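PDB 5DLL: aminopeptidase N from Francisella tularensis subsp. tularensis, which probably cleaves N-terminal amino acids, preferably alanine, from intracellular peptides as a zinc-dependent aminopeptidase of the M1 family. Local coordinates for residues Lys22-His32 against Leu48-Asn59. Sequence-based numbering, arbitrary orientation.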
loop_
_atom_site.group_PDB
_atom_site.type_symbol
_atom_site.label_atom_id
_atom_site.label_comp_id
_atom_site.label_asym_id
_atom_site.label_seq_id
_atom_site.Cartn_x
_atom_site.Cartn_y
_atom_site.Cartn_z
ATOM N N LYS A 22 7.592 -6.386 -28.836
ATOM C CA LYS A 22 8.036 -5.668 -30.021
ATOM C C LYS A 22 7.536 -4.235 -29.900
ATOM O O LYS A 22 6.390 -4.020 -29.495
ATOM C CB LYS A 22 7.454 -6.290 -31.292
ATOM C CG LYS A 22 8.306 -7.376 -31.926
ATOM C CD LYS A 22 7.665 -7.854 -33.221
ATOM C CE LYS A 22 8.368 -9.074 -33.800
ATOM N NZ LYS A 22 9.683 -8.742 -34.411
ATOM N N PRO A 23 8.381 -3.247 -30.250
ATOM C CA PRO A 23 7.855 -1.886 -30.257
ATOM C C PRO A 23 6.734 -1.747 -31.282
ATOM O O PRO A 23 6.720 -2.466 -32.283
ATOM C CB PRO A 23 9.064 -1.030 -30.648
ATOM C CG PRO A 23 10.028 -1.966 -31.285
ATOM C CD PRO A 23 9.798 -3.301 -30.649
ATOM N N SER A 24 5.795 -0.845 -31.017
ATOM C CA SER A 24 4.721 -0.555 -31.960
ATOM C C SER A 24 5.314 -0.100 -33.292
ATOM O O SER A 24 6.246 0.699 -33.309
ATOM C CB SER A 24 3.810 0.534 -31.401
ATOM O OG SER A 24 2.706 0.754 -32.255
ATOM N N ASN A 25 4.787 -0.619 -34.400
ATOM C CA ASN A 25 5.269 -0.224 -35.729
ATOM C C ASN A 25 4.843 1.191 -36.139
ATOM O O ASN A 25 5.442 1.783 -37.036
ATOM C CB ASN A 25 4.885 -1.261 -36.806
ATOM C CG ASN A 25 3.393 -1.309 -37.096
ATOM O OD1 ASN A 25 2.567 -0.902 -36.281
ATOM N ND2 ASN A 25 3.041 -1.825 -38.270
ATOM N N TYR A 26 3.818 1.727 -35.478
ATOM C CA TYR A 26 3.403 3.119 -35.671
ATOM C C TYR A 26 3.276 3.827 -34.324
ATOM O O TYR A 26 2.975 3.190 -33.309
ATOM C CB TYR A 26 2.098 3.187 -36.477
ATOM C CG TYR A 26 2.338 2.951 -37.952
ATOM C CD1 TYR A 26 2.643 4.011 -38.802
ATOM C CD2 TYR A 26 2.304 1.669 -38.493
ATOM C CE1 TYR A 26 2.892 3.804 -40.148
ATOM C CE2 TYR A 26 2.553 1.454 -39.841
ATOM C CZ TYR A 26 2.848 2.525 -40.663
ATOM O OH TYR A 26 3.096 2.333 -42.003
ATOM N N LEU A 27 3.530 5.137 -34.323
ATOM C CA LEU A 27 3.529 5.946 -33.101
ATOM C C LEU A 27 2.642 7.180 -33.228
ATOM O O LEU A 27 2.368 7.647 -34.330
ATOM C CB LEU A 27 4.953 6.381 -32.747
ATOM C CG LEU A 27 5.859 5.302 -32.146
ATOM C CD1 LEU A 27 7.314 5.752 -32.191
ATOM C CD2 LEU A 27 5.436 4.955 -30.722
ATOM N N ILE A 28 2.218 7.706 -32.081
ATOM C CA ILE A 28 1.316 8.853 -32.024
ATOM C C ILE A 28 2.023 10.018 -31.345
ATOM O O ILE A 28 2.466 9.909 -30.201
ATOM C CB ILE A 28 0.010 8.513 -31.270
ATOM C CG1 ILE A 28 -0.633 7.264 -31.891
ATOM C CG2 ILE A 28 -0.947 9.708 -31.285
ATOM C CD1 ILE A 28 -1.939 6.831 -31.256
ATOM N N ASP A 29 2.132 11.124 -32.075
ATOM C CA ASP A 29 2.756 12.339 -31.578
ATOM C C ASP A 29 1.747 13.187 -30.812
ATOM O O ASP A 29 2.050 13.678 -29.719
ATOM C CB ASP A 29 3.344 13.148 -32.742
ATOM C CG ASP A 29 4.600 12.512 -33.335
ATOM O OD1 ASP A 29 5.159 11.571 -32.722
ATOM O OD2 ASP A 29 5.039 12.970 -34.417
ATOM N N GLU A 30 0.560 13.362 -31.395
ATOM C CA GLU A 30 -0.496 14.183 -30.805
ATOM C C GLU A 30 -1.862 13.520 -30.907
ATOM O O GLU A 30 -2.127 12.749 -31.823
ATOM C CB GLU A 30 -0.566 15.555 -31.479
ATOM C CG GLU A 30 0.756 16.300 -31.500
ATOM C CD GLU A 30 0.587 17.799 -31.391
ATOM O OE1 GLU A 30 -0.313 18.347 -32.053
ATOM O OE2 GLU A 30 1.357 18.428 -30.633
ATOM N N THR A 31 -2.732 13.858 -29.963
ATOM C CA THR A 31 -4.082 13.318 -29.901
ATOM C C THR A 31 -5.046 14.458 -29.576
ATOM O O THR A 31 -4.948 15.076 -28.515
ATOM C CB THR A 31 -4.168 12.234 -28.811
ATOM O OG1 THR A 31 -3.219 11.195 -29.095
ATOM C CG2 THR A 31 -5.574 11.647 -28.733
ATOM N N HIS A 32 -5.953 14.754 -30.502
ATOM C CA HIS A 32 -6.945 15.809 -30.307
ATOM C C HIS A 32 -8.329 15.192 -30.220
ATOM O O HIS A 32 -8.810 14.619 -31.193
ATOM C CB HIS A 32 -6.900 16.818 -31.452
ATOM C CG HIS A 32 -5.618 17.581 -31.528
ATOM N ND1 HIS A 32 -4.413 16.981 -31.826
ATOM C CD2 HIS A 32 -5.349 18.895 -31.342
ATOM C CE1 HIS A 32 -3.458 17.892 -31.818
ATOM N NE2 HIS A 32 -3.998 19.062 -31.526
ATOM N N LEU A 48 -5.832 11.722 -34.661
ATOM C CA LEU A 48 -4.591 11.076 -34.262
ATOM C C LEU A 48 -3.525 11.407 -35.284
ATOM O O LEU A 48 -3.667 11.065 -36.460
ATOM C CB LEU A 48 -4.777 9.553 -34.194
ATOM C CG LEU A 48 -5.379 8.975 -32.911
ATOM C CD1 LEU A 48 -6.523 9.824 -32.381
ATOM C CD2 LEU A 48 -5.833 7.542 -33.142
ATOM N N TYR A 49 -2.462 12.074 -34.838
ATOM C CA TYR A 49 -1.348 12.427 -35.717
ATOM C C TYR A 49 -0.259 11.381 -35.566
ATOM O O TYR A 49 0.508 11.392 -34.612
ATOM C CB TYR A 49 -0.860 13.843 -35.430
ATOM C CG TYR A 49 -1.942 14.858 -35.719
ATOM C CD1 TYR A 49 -2.108 15.381 -36.992
ATOM C CD2 TYR A 49 -2.831 15.256 -34.730
ATOM C CE1 TYR A 49 -3.113 16.295 -37.265
ATOM C CE2 TYR A 49 -3.837 16.164 -34.997
ATOM C CZ TYR A 49 -3.971 16.680 -36.263
ATOM O OH TYR A 49 -4.970 17.585 -36.517
ATOM N N ILE A 50 -0.226 10.476 -36.539
ATOM C CA ILE A 50 0.495 9.217 -36.442
ATOM C C ILE A 50 1.705 9.214 -37.374
ATOM O O ILE A 50 1.672 9.807 -38.455
ATOM C CB ILE A 50 -0.449 8.050 -36.814
ATOM C CG1 ILE A 50 -1.670 8.034 -35.883
ATOM C CG2 ILE A 50 0.277 6.713 -36.763
ATOM C CD1 ILE A 50 -2.846 7.258 -36.430
ATOM N N VAL A 51 2.763 8.529 -36.950
ATOM C CA VAL A 51 3.986 8.419 -37.741
ATOM C C VAL A 51 4.580 7.008 -37.646
ATOM O O VAL A 51 4.499 6.356 -36.606
ATOM C CB VAL A 51 5.023 9.481 -37.309
ATOM C CG1 VAL A 51 5.595 9.169 -35.931
ATOM C CG2 VAL A 51 6.130 9.601 -38.346
ATOM N N ALA A 52 5.161 6.548 -38.751
ATOM C CA ALA A 52 5.796 5.235 -38.814
ATOM C C ALA A 52 6.979 5.168 -37.855
ATOM O O ALA A 52 7.799 6.086 -37.825
ATOM C CB ALA A 52 6.253 4.947 -40.236
ATOM N N ASN A 53 7.060 4.088 -37.076
ATOM C CA ASN A 53 8.116 3.918 -36.073
ATOM C C ASN A 53 9.366 3.265 -36.660
ATOM O O ASN A 53 9.338 2.103 -37.044
ATOM C CB ASN A 53 7.600 3.073 -34.903
ATOM C CG ASN A 53 8.612 2.944 -33.773
ATOM O OD1 ASN A 53 9.610 3.660 -33.727
ATOM N ND2 ASN A 53 8.355 2.022 -32.853
ATOM N N ARG A 54 10.471 4.003 -36.685
ATOM C CA ARG A 54 11.724 3.512 -37.271
ATOM C C ARG A 54 12.200 2.187 -36.651
ATOM O O ARG A 54 12.804 1.358 -37.337
ATOM C CB ARG A 54 12.820 4.586 -37.148
ATOM C CG ARG A 54 14.069 4.359 -37.998
ATOM C CD ARG A 54 13.755 4.021 -39.452
ATOM N NE ARG A 54 12.671 4.842 -39.998
ATOM C CZ ARG A 54 11.983 4.559 -41.105
ATOM N NH1 ARG A 54 12.254 3.471 -41.824
ATOM N NH2 ARG A 54 11.013 5.374 -41.501
ATOM N N GLU A 55 11.908 1.987 -35.366
ATOM C CA GLU A 55 12.326 0.782 -34.642
ATOM C C GLU A 55 11.532 -0.486 -35.005
ATOM O O GLU A 55 11.896 -1.586 -34.575
ATOM C CB GLU A 55 12.245 1.030 -33.131
ATOM C CG GLU A 55 13.203 2.106 -32.633
ATOM C CD GLU A 55 13.097 2.361 -31.136
ATOM O OE1 GLU A 55 12.271 1.704 -30.462
ATOM O OE2 GLU A 55 13.847 3.227 -30.632
ATOM N N ASN A 56 10.452 -0.335 -35.774
ATOM C CA ASN A 56 9.670 -1.476 -36.268
ATOM C C ASN A 56 8.949 -1.142 -37.579
ATOM O O ASN A 56 7.919 -0.472 -37.565
ATOM C CB ASN A 56 8.667 -1.925 -35.198
ATOM C CG ASN A 56 7.801 -3.090 -35.647
ATOM O OD1 ASN A 56 7.990 -3.648 -36.724
ATOM N ND2 ASN A 56 6.847 -3.465 -34.811
ATOM N N ARG A 57 9.494 -1.614 -38.703
ATOM C CA ARG A 57 8.923 -1.349 -40.030
ATOM C C ARG A 57 8.732 -2.629 -40.852
ATOM O O ARG A 57 8.911 -2.620 -42.072
ATOM C CB ARG A 57 9.819 -0.378 -40.814
ATOM C CG ARG A 57 10.082 0.964 -40.147
ATOM C CD ARG A 57 8.816 1.767 -39.867
ATOM N NE ARG A 57 7.785 1.625 -40.896
ATOM C CZ ARG A 57 6.538 1.197 -40.689
ATOM N NH1 ARG A 57 6.109 0.854 -39.478
ATOM N NH2 ARG A 57 5.698 1.117 -41.716
ATOM N N GLU A 58 8.354 -3.721 -40.193
ATOM C CA GLU A 58 8.195 -5.011 -40.882
ATOM C C GLU A 58 6.914 -5.105 -41.726
ATOM O O GLU A 58 6.802 -5.976 -42.587
ATOM C CB GLU A 58 8.300 -6.181 -39.894
ATOM C CG GLU A 58 7.152 -6.321 -38.903
ATOM C CD GLU A 58 7.441 -7.335 -37.807
ATOM O OE1 GLU A 58 8.535 -7.942 -37.817
ATOM O OE2 GLU A 58 6.572 -7.529 -36.931
ATOM N N ASN A 59 5.957 -4.214 -41.470
ATOM C CA ASN A 59 4.786 -4.042 -42.337
ATOM C C ASN A 59 4.153 -2.663 -42.148
ATOM O O ASN A 59 4.503 -1.940 -41.221
ATOM C CB ASN A 59 3.746 -5.139 -42.082
ATOM C CG ASN A 59 3.041 -4.988 -40.746
ATOM O OD1 ASN A 59 2.323 -4.015 -40.512
ATOM N ND2 ASN A 59 3.230 -5.962 -39.869
#
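Leu48 and Thr31 lie side by side where strands 26-36 and 42-52 pair as an antiparallel beta hairpin in the N-terminal domain, away from the zinc site. Tyr49 sets CE2 against the His32 ring, the planes 79° apart, while its backbone N and O bind Glu30 O and Asp29 N. Strand 26-36 turns a corner at Asp29, yet the ladder resumes beyond it: Ile50 packs alongside Ile28 on the face that Leu62 also covers, and Val51 exchanges two backbone bonds of 2.8 Å with Leu27. Ala52 CB meets Tyr26 CE1 at 3.6 Å.

Past the strand, a type I turn from Asn53 to Asn56 carries two asparagine amides to the backbone of the incoming loop. Asn53, its CG swung anti to the backbone N (chi1 -176°), turns ND2 to Ser24 O, the acceptor in the amide plane; its N binds Asn25 O. Asn56 bonds likewise to the preceding loop residue, ND2 to Pro23 O at 2.7 Å and nearly straight (167°). Bent at chi2 and chi3, Arg57 folds back to bring NH1 over the rim of one Tyr26 ring face, the guanidinium steeply tilted to the ring, an off-centre cation-pi contact with CZ 4.5 Å from the centroid. Glu58 makes a long salt bridge to Lys22. Asn25 ND2, also bonded to Thr61 O, donates to Asn59 O at 3.3 Å from above the carbonyl plane.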